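Local coordinates for DNA mismatch repair protein MutS (Thermus aquaticus, PDB 1EWQ) that takes part in DNA mismatch repair, binding mismatched DNA and showing a weak ATPase activity, at residues L160-K163 and S164-Y167; E169-R172 and H173-A176; D672-A675 and I676-V680. All blocks are in the same frame, centred on the assembly; numbering follows the deposited sequence.

Interaction 1: L160-K163 and S164-Y167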
loop_
_atom_site.group_PDB
_atom_site.type_symbol
_atom_site.label_atom_id
_atom_site.label_comp_id
_atom_site.label_asym_id
_atom_site.label_seq_id
_atom_site.Cartn_x
_atom_site.Cartn_y
_atom_site.Cartn_z
ATOM N N LEU C 160 -32.902 -12.743 4.266
ATOM C CA LEU C 160 -32.330 -13.480 5.381
ATOM C C LEU C 160 -33.032 -13.041 6.652
ATOM O O LEU C 160 -33.511 -11.915 6.741
ATOM C CB LEU C 160 -30.830 -13.219 5.468
ATOM C CG LEU C 160 -30.160 -13.636 4.161
ATOM C CD1 LEU C 160 -29.715 -12.395 3.403
ATOM C CD2 LEU C 160 -28.998 -14.556 4.441
ATOM N N LYS C 161 -33.098 -13.936 7.631
ATOM C CA LYS C 161 -33.782 -13.649 8.887
ATOM C C LYS C 161 -32.978 -12.872 9.907
ATOM O O LYS C 161 -33.539 -12.081 10.667
ATOM C CB LYS C 161 -34.271 -14.952 9.514
ATOM C CG LYS C 161 -33.562 -16.178 8.975
ATOM C CD LYS C 161 -32.051 -16.112 9.201
ATOM C CE LYS C 161 -31.346 -16.804 8.055
ATOM N NZ LYS C 161 -31.868 -16.230 6.793
ATOM N N SER C 162 -31.670 -13.084 9.938
ATOM C CA SER C 162 -30.840 -12.378 10.902
ATOM C C SER C 162 -29.797 -11.499 10.228
ATOM O O SER C 162 -29.588 -11.563 9.013
ATOM C CB SER C 162 -30.157 -13.370 11.854
ATOM O OG SER C 162 -29.256 -14.226 11.176
ATOM N N LYS C 163 -29.159 -10.661 11.038
ATOM C CA LYS C 163 -28.129 -9.752 10.565
ATOM C C LYS C 163 -26.875 -10.578 10.308
ATOM O O LYS C 163 -26.108 -10.306 9.383
ATOM C CB LYS C 163 -27.868 -8.697 11.635
ATOM C CG LYS C 163 -26.973 -7.556 11.217
ATOM C CD LYS C 163 -26.936 -6.503 12.321
ATOM C CE LYS C 163 -26.547 -7.139 13.656
ATOM N NZ LYS C 163 -26.445 -6.143 14.748
ATOM N N SER C 164 -26.690 -11.601 11.138
ATOM C CA SER C 164 -25.554 -12.500 11.026
ATOM C C SER C 164 -25.519 -13.149 9.644
ATOM O O SER C 164 -24.491 -13.126 8.967
ATOM C CB SER C 164 -25.647 -13.592 12.088
ATOM O OG SER C 164 -24.480 -13.609 12.878
ATOM N N ALA C 165 -26.645 -13.731 9.241
ATOM C CA ALA C 165 -26.750 -14.395 7.950
ATOM C C ALA C 165 -26.596 -13.387 6.818
ATOM O O ALA C 165 -26.017 -13.693 5.778
ATOM C CB ALA C 165 -28.082 -15.116 7.833
ATOM N N LEU C 166 -27.119 -12.185 7.015
ATOM C CA LEU C 166 -26.988 -11.160 5.989
ATOM C C LEU C 166 -25.502 -10.925 5.761
ATOM O O LEU C 166 -25.009 -11.075 4.648
ATOM C CB LEU C 166 -27.638 -9.848 6.427
ATOM C CG LEU C 166 -27.216 -8.648 5.565
ATOM C CD1 LEU C 166 -27.779 -8.805 4.142
ATOM C CD2 LEU C 166 -27.700 -7.358 6.213
ATOM N N TYR C 167 -24.797 -10.559 6.827
ATOM C CA TYR C 167 -23.371 -10.305 6.722
ATOM C C TYR C 167 -22.616 -11.456 6.070
ATOM O O TYR C 167 -21.764 -11.216 5.215
ATOM C CB TYR C 167 -22.771 -9.983 8.095
ATOM C CG TYR C 167 -23.181 -8.618 8.635
ATOM C CD1 TYR C 167 -23.930 -7.730 7.855
ATOM C CD2 TYR C 167 -22.824 -8.220 9.921
ATOM C CE1 TYR C 167 -24.321 -6.475 8.348
ATOM C CE2 TYR C 167 -23.205 -6.975 10.422
ATOM C CZ TYR C 167 -23.953 -6.109 9.631
ATOM O OH TYR C 167 -24.346 -4.890 10.141
#
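Ser162 caps the helix that begins beside it: its OG accepts the backbone N-H of Ala165 at 3.3 Å, close to a straight line (166°). The hydroxyl gets there because OG is folded between the backbone N and the carbonyl carbon (chi1 64°), leaning over the first turn, so that an amide with no helical carbonyl before it finds an acceptor. This is a helix N-cap, and the backbone follows on at once. Leu166 N donates to Ser162 O and Tyr167 N to Lys163 O, the latter at 2.9 Å and almost perfectly linear.

The second kind of contact is CH-pi. The Lys163 chain runs alongside the Tyr167 ring, both pointing the same way, and its CG sits over one face, 4.0 Å from the ring centroid and offset toward the rim. CG anti to the backbone N (chi1 -171°) sends the aliphatic part that way, while the polar ends converge on one acceptor: Lys163 NZ in a salt bridge, and Tyr167 OH in a hydrogen bond, with Glu193 OE2.

Apolar packing closes the other flank. Leu160 splits its branches, CD2 lying 3.6 Å from Ala165 CB and CD1 4.1 Å from Leu166 CD1, the two leucines crossing at about a right angle. CE of Lys161 also comes to Ala165 CB.

The turn thus joins strand 154-160 to helix 163-173; Leu160 and Leu166 rest on Leu145 of strand 143-149, and Tyr167 packs against Phe190 and Phe194 of helix 188-197.

Interaction 2: E169-R172 and H173-A176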
loop_
_atom_site.group_PDB
_atom_site.type_symbol
_atom_site.label_atom_id
_atom_site.label_comp_id
_atom_site.label_asym_id
_atom_site.label_seq_id
_atom_site.Cartn_x
_atom_site.Cartn_y
_atom_site.Cartn_z
ATOM N N GLU C 169 -23.770 -13.704 3.952
ATOM C CA GLU C 169 -24.129 -13.783 2.542
ATOM C C GLU C 169 -23.382 -12.716 1.775
ATOM O O GLU C 169 -22.934 -12.942 0.657
ATOM C CB GLU C 169 -25.633 -13.578 2.327
ATOM C CG GLU C 169 -26.423 -14.847 2.142
ATOM C CD GLU C 169 -25.833 -15.783 1.095
ATOM O OE1 GLU C 169 -25.841 -15.466 -0.107
ATOM O OE2 GLU C 169 -25.354 -16.852 1.494
ATOM N N LEU C 170 -23.259 -11.549 2.389
ATOM C CA LEU C 170 -22.571 -10.426 1.765
ATOM C C LEU C 170 -21.085 -10.754 1.607
ATOM O O LEU C 170 -20.516 -10.584 0.530
ATOM C CB LEU C 170 -22.761 -9.159 2.618
ATOM C CG LEU C 170 -22.340 -7.770 2.100
ATOM C CD1 LEU C 170 -20.859 -7.759 1.826
ATOM C CD2 LEU C 170 -23.105 -7.423 0.846
ATOM N N PHE C 171 -20.465 -11.255 2.670
ATOM C CA PHE C 171 -19.044 -11.578 2.615
ATOM C C PHE C 171 -18.656 -12.615 1.556
ATOM O O PHE C 171 -17.679 -12.426 0.835
ATOM C CB PHE C 171 -18.548 -12.071 3.963
ATOM C CG PHE C 171 -17.079 -12.291 3.998
ATOM C CD1 PHE C 171 -16.217 -11.234 4.258
ATOM C CD2 PHE C 171 -16.544 -13.542 3.714
ATOM C CE1 PHE C 171 -14.846 -11.417 4.232
ATOM C CE2 PHE C 171 -15.163 -13.733 3.684
ATOM C CZ PHE C 171 -14.317 -12.673 3.942
ATOM N N ARG C 172 -19.399 -13.713 1.464
ATOM C CA ARG C 172 -19.056 -14.726 0.472
ATOM C C ARG C 172 -19.086 -14.169 -0.959
ATOM O O ARG C 172 -18.498 -14.754 -1.858
ATOM C CB ARG C 172 -19.975 -15.965 0.593
ATOM C CG ARG C 172 -21.412 -15.665 0.985
ATOM C CD ARG C 172 -22.422 -16.809 0.738
ATOM N NE ARG C 172 -21.900 -18.172 0.886
ATOM C CZ ARG C 172 -22.652 -19.220 1.232
ATOM N NH1 ARG C 172 -23.949 -19.048 1.479
ATOM N NH2 ARG C 172 -22.129 -20.442 1.307
ATOM N N HIS C 173 -19.757 -13.040 -1.174
ATOM C CA HIS C 173 -19.815 -12.452 -2.513
ATOM C C HIS C 173 -18.764 -11.383 -2.737
ATOM O O HIS C 173 -18.503 -11.006 -3.874
ATOM C CB HIS C 173 -21.195 -11.857 -2.789
ATOM C CG HIS C 173 -22.272 -12.883 -2.958
ATOM N ND1 HIS C 173 -22.556 -13.473 -4.172
ATOM C CD2 HIS C 173 -23.106 -13.452 -2.059
ATOM C CE1 HIS C 173 -23.520 -14.362 -4.010
ATOM N NE2 HIS C 173 -23.870 -14.368 -2.737
ATOM N N ARG C 174 -18.160 -10.900 -1.655
ATOM C CA ARG C 174 -17.144 -9.867 -1.738
ATOM C C ARG C 174 -17.520 -8.789 -2.758
ATOM O O ARG C 174 -16.834 -8.596 -3.768
ATOM C CB ARG C 174 -15.784 -10.497 -2.081
ATOM C CG ARG C 174 -15.171 -11.334 -0.930
ATOM C CD ARG C 174 -14.859 -10.472 0.321
ATOM N NE ARG C 174 -16.047 -9.764 0.791
ATOM C CZ ARG C 174 -16.051 -8.743 1.647
ATOM N NH1 ARG C 174 -14.916 -8.279 2.169
ATOM N NH2 ARG C 174 -17.201 -8.160 1.959
ATOM N N PRO C 175 -18.622 -8.064 -2.500
ATOM C CA PRO C 175 -19.096 -7.002 -3.392
ATOM C C PRO C 175 -18.030 -5.929 -3.507
ATOM O O PRO C 175 -17.217 -5.770 -2.604
ATOM C CB PRO C 175 -20.338 -6.489 -2.683
ATOM C CG PRO C 175 -19.948 -6.624 -1.241
ATOM C CD PRO C 175 -19.319 -8.004 -1.204
ATOM N N ALA C 176 -18.030 -5.197 -4.611
ATOM C CA ALA C 176 -17.044 -4.145 -4.806
ATOM C C ALA C 176 -17.623 -2.801 -4.375
ATOM O O ALA C 176 -16.889 -1.841 -4.130
ATOM C CB ALA C 176 -16.614 -4.092 -6.280
#
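Leu170 and Pro175 form the tight part of this helix C-terminus: the leucine's CD1 presses on the proline CG at 3.4 Å, closer than usual for two carbons, with the side chains crossing at about a right angle. Both are buried. The backbone winds up in the same place. His173 N donates to Leu170 O, and Arg174 N to Phe171 O at 3.0 Å, each donor standing well above the carbonyl plane. Arg174 then leaves helical geometry with a positive phi (41°), turning the chain toward Pro175.

Arg174 occupies the less enclosed side, being partly exposed. Its chain, bent at chi2 and chi3, folds back over Phe171: CD lies over a ring face, 4.2 Å from the centroid, in a CH-pi contact, and the guanidinium follows with its plane 27° from the ring's and its CZ 3.6 Å from Phe171 CD1. Leu170 CD1 meets the edge of that guanidinium. A serine in place of Arg174 would probably leave this face of the Phe171 ring without its cover and Leu170 CD1 without its neighbour at the guanidinium edge.

On another flank, Glu169 OE2 accepts an N-H of Arg172 NH1 in a 2.6 Å salt bridge lying in the guanidinium plane, while OE1 receives a weak bond from His173 NE2 and has a hydrogen bond with Tyr244 OH.

The turn leads from helix 163-173 into strand 177-180. Leu170 packs on strands 134-139 and 143-149, His173 stacks on Phe147, and Phe171 packs against Leu257 of helix 254-259.

Interaction 3: D672-A675 and I676-V680; sequences DGVA and IATAV
Thr678 folds its hydroxyl back onto Val674 one turn earlier in helix 670-687, the helix of a beta-alpha-beta unit between strands 657-662 and 690-694 in the P-loop NTPase domain. The backbone bonds are those of a regular alpha-helix, each from residue i+4 to residue i. Ala677 N reaches Gly673 O at 3.0 Å, and Ala679 N reaches Ala675 O at the same distance with an N-H...O angle of 168°. With glycine and alanines at these positions, little side-chain bulk surrounds the backbone.

The apolar side chains meet neighbouring elements. Val674 and Ala677 touch Tyr697, Ala677 and Thr678 touch Leu700 of helix 698-701, and Ile676 packs on Met643 of helix 638-652. Ile676 also meets Val739 of the second subunit, which places this turn at the dimer interface.

Polar contacts involve Asp672 and Thr678. The carboxylate of Asp672 is turned to the partner chain: OD1 accepts from Val739 N of the second subunit, and OD2 has a weak hydrogen bond with Ser736 OG there. The Thr678 hydroxyl bonds within its own helix instead. Its OG1 lies anti to the carbonyl carbon, beside the backbone N (chi1 -66°), a placing that brings it over the preceding turn. Val674 O is therefore gripped twice, by Thr678 N and by Thr678 OG1, each at 2.9 Å and from opposite faces of its carbonyl plane.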
loop_
_atom_site.group_PDB
_atom_site.type_symbol
_atom_site.label_atom_id
_atom_site.label_comp_id
_atom_site.label_asym_id
_atom_site.label_seq_id
_atom_site.Cartn_x
_atom_site.Cartn_y
_atom_site.Cartn_z
ATOM N N ASP C 672 -12.887 -22.686 35.357
ATOM C CA ASP C 672 -13.837 -22.091 34.426
ATOM C C ASP C 672 -13.541 -22.554 33.000
ATOM O O ASP C 672 -14.448 -22.821 32.220
ATOM C CB ASP C 672 -13.755 -20.562 34.501
ATOM C CG ASP C 672 -14.453 -20.001 35.729
ATOM O OD1 ASP C 672 -15.615 -19.559 35.602
ATOM O OD2 ASP C 672 -13.847 -20.012 36.823
ATOM N N GLY C 673 -12.260 -22.651 32.669
ATOM C CA GLY C 673 -11.873 -23.075 31.336
ATOM C C GLY C 673 -12.339 -24.485 31.016
ATOM O O GLY C 673 -12.974 -24.717 29.989
ATOM N N VAL C 674 -12.024 -25.426 31.901
ATOM C CA VAL C 674 -12.410 -26.820 31.705
ATOM C C VAL C 674 -13.929 -26.998 31.715
ATOM O O VAL C 674 -14.473 -27.768 30.922
ATOM C CB VAL C 674 -11.748 -27.716 32.787
ATOM C CG1 VAL C 674 -12.300 -29.131 32.727
ATOM C CG2 VAL C 674 -10.241 -27.728 32.578
ATOM N N ALA C 675 -14.604 -26.277 32.606
ATOM C CA ALA C 675 -16.059 -26.345 32.720
ATOM C C ALA C 675 -16.735 -25.895 31.433
ATOM O O ALA C 675 -17.639 -26.558 30.945
ATOM C CB ALA C 675 -16.538 -25.476 33.870
ATOM N N ILE C 676 -16.293 -24.758 30.896
ATOM C CA ILE C 676 -16.872 -24.225 29.666
ATOM C C ILE C 676 -16.570 -25.164 28.504
ATOM O O ILE C 676 -17.447 -25.473 27.695
ATOM C CB ILE C 676 -16.293 -22.834 29.303
ATOM C CG1 ILE C 676 -16.446 -21.869 30.482
ATOM C CG2 ILE C 676 -17.019 -22.275 28.080
ATOM C CD1 ILE C 676 -17.890 -21.612 30.899
ATOM N N ALA C 677 -15.322 -25.613 28.420
ATOM C CA ALA C 677 -14.942 -26.512 27.338
ATOM C C ALA C 677 -15.799 -27.778 27.372
ATOM O O ALA C 677 -16.186 -28.292 26.324
ATOM C CB ALA C 677 -13.464 -26.867 27.442
ATOM N N THR C 678 -16.102 -28.261 28.579
ATOM C CA THR C 678 -16.907 -29.477 28.757
ATOM C C THR C 678 -18.367 -29.314 28.347
ATOM O O THR C 678 -18.921 -30.154 27.620
ATOM C CB THR C 678 -16.886 -29.968 30.221
ATOM O OG1 THR C 678 -15.563 -30.385 30.577
ATOM C CG2 THR C 678 -17.830 -31.142 30.394
ATOM N N ALA C 679 -18.992 -28.245 28.827
ATOM C CA ALA C 679 -20.387 -27.961 28.511
ATOM C C ALA C 679 -20.536 -27.811 27.004
ATOM O O ALA C 679 -21.498 -28.296 26.412
ATOM C CB ALA C 679 -20.841 -26.675 29.222
ATOM N N VAL C 680 -19.582 -27.121 26.385
ATOM C CA VAL C 680 -19.604 -26.918 24.944
ATOM C C VAL C 680 -19.440 -28.266 24.249
ATOM O O VAL C 680 -20.152 -28.567 23.297
ATOM C CB VAL C 680 -18.468 -25.966 24.492
ATOM C CG1 VAL C 680 -18.366 -25.959 22.973
ATOM C CG2 VAL C 680 -18.741 -24.548 25.012
#

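Followed from the N terminus, the three contacts come in series, none enclosing or crossing another, and each closes only a local turn. Interaction 1 starts helix 163-173 just after strand 154-160, and interaction 2 ends the same helix before strand 177-180. Their centres are 13 Å apart, and they touch where Leu160 CD2 meets Glu169 CG at 3.5 Å. Together they frame one helix of MutS domain II against its mixed sheet. Interaction 3 comes some 500 residues later, within a helix of domain V, where the second subunit packs against it; its nearest atoms lie about 17 Å from interaction 1 and about 23 Å from interaction 2.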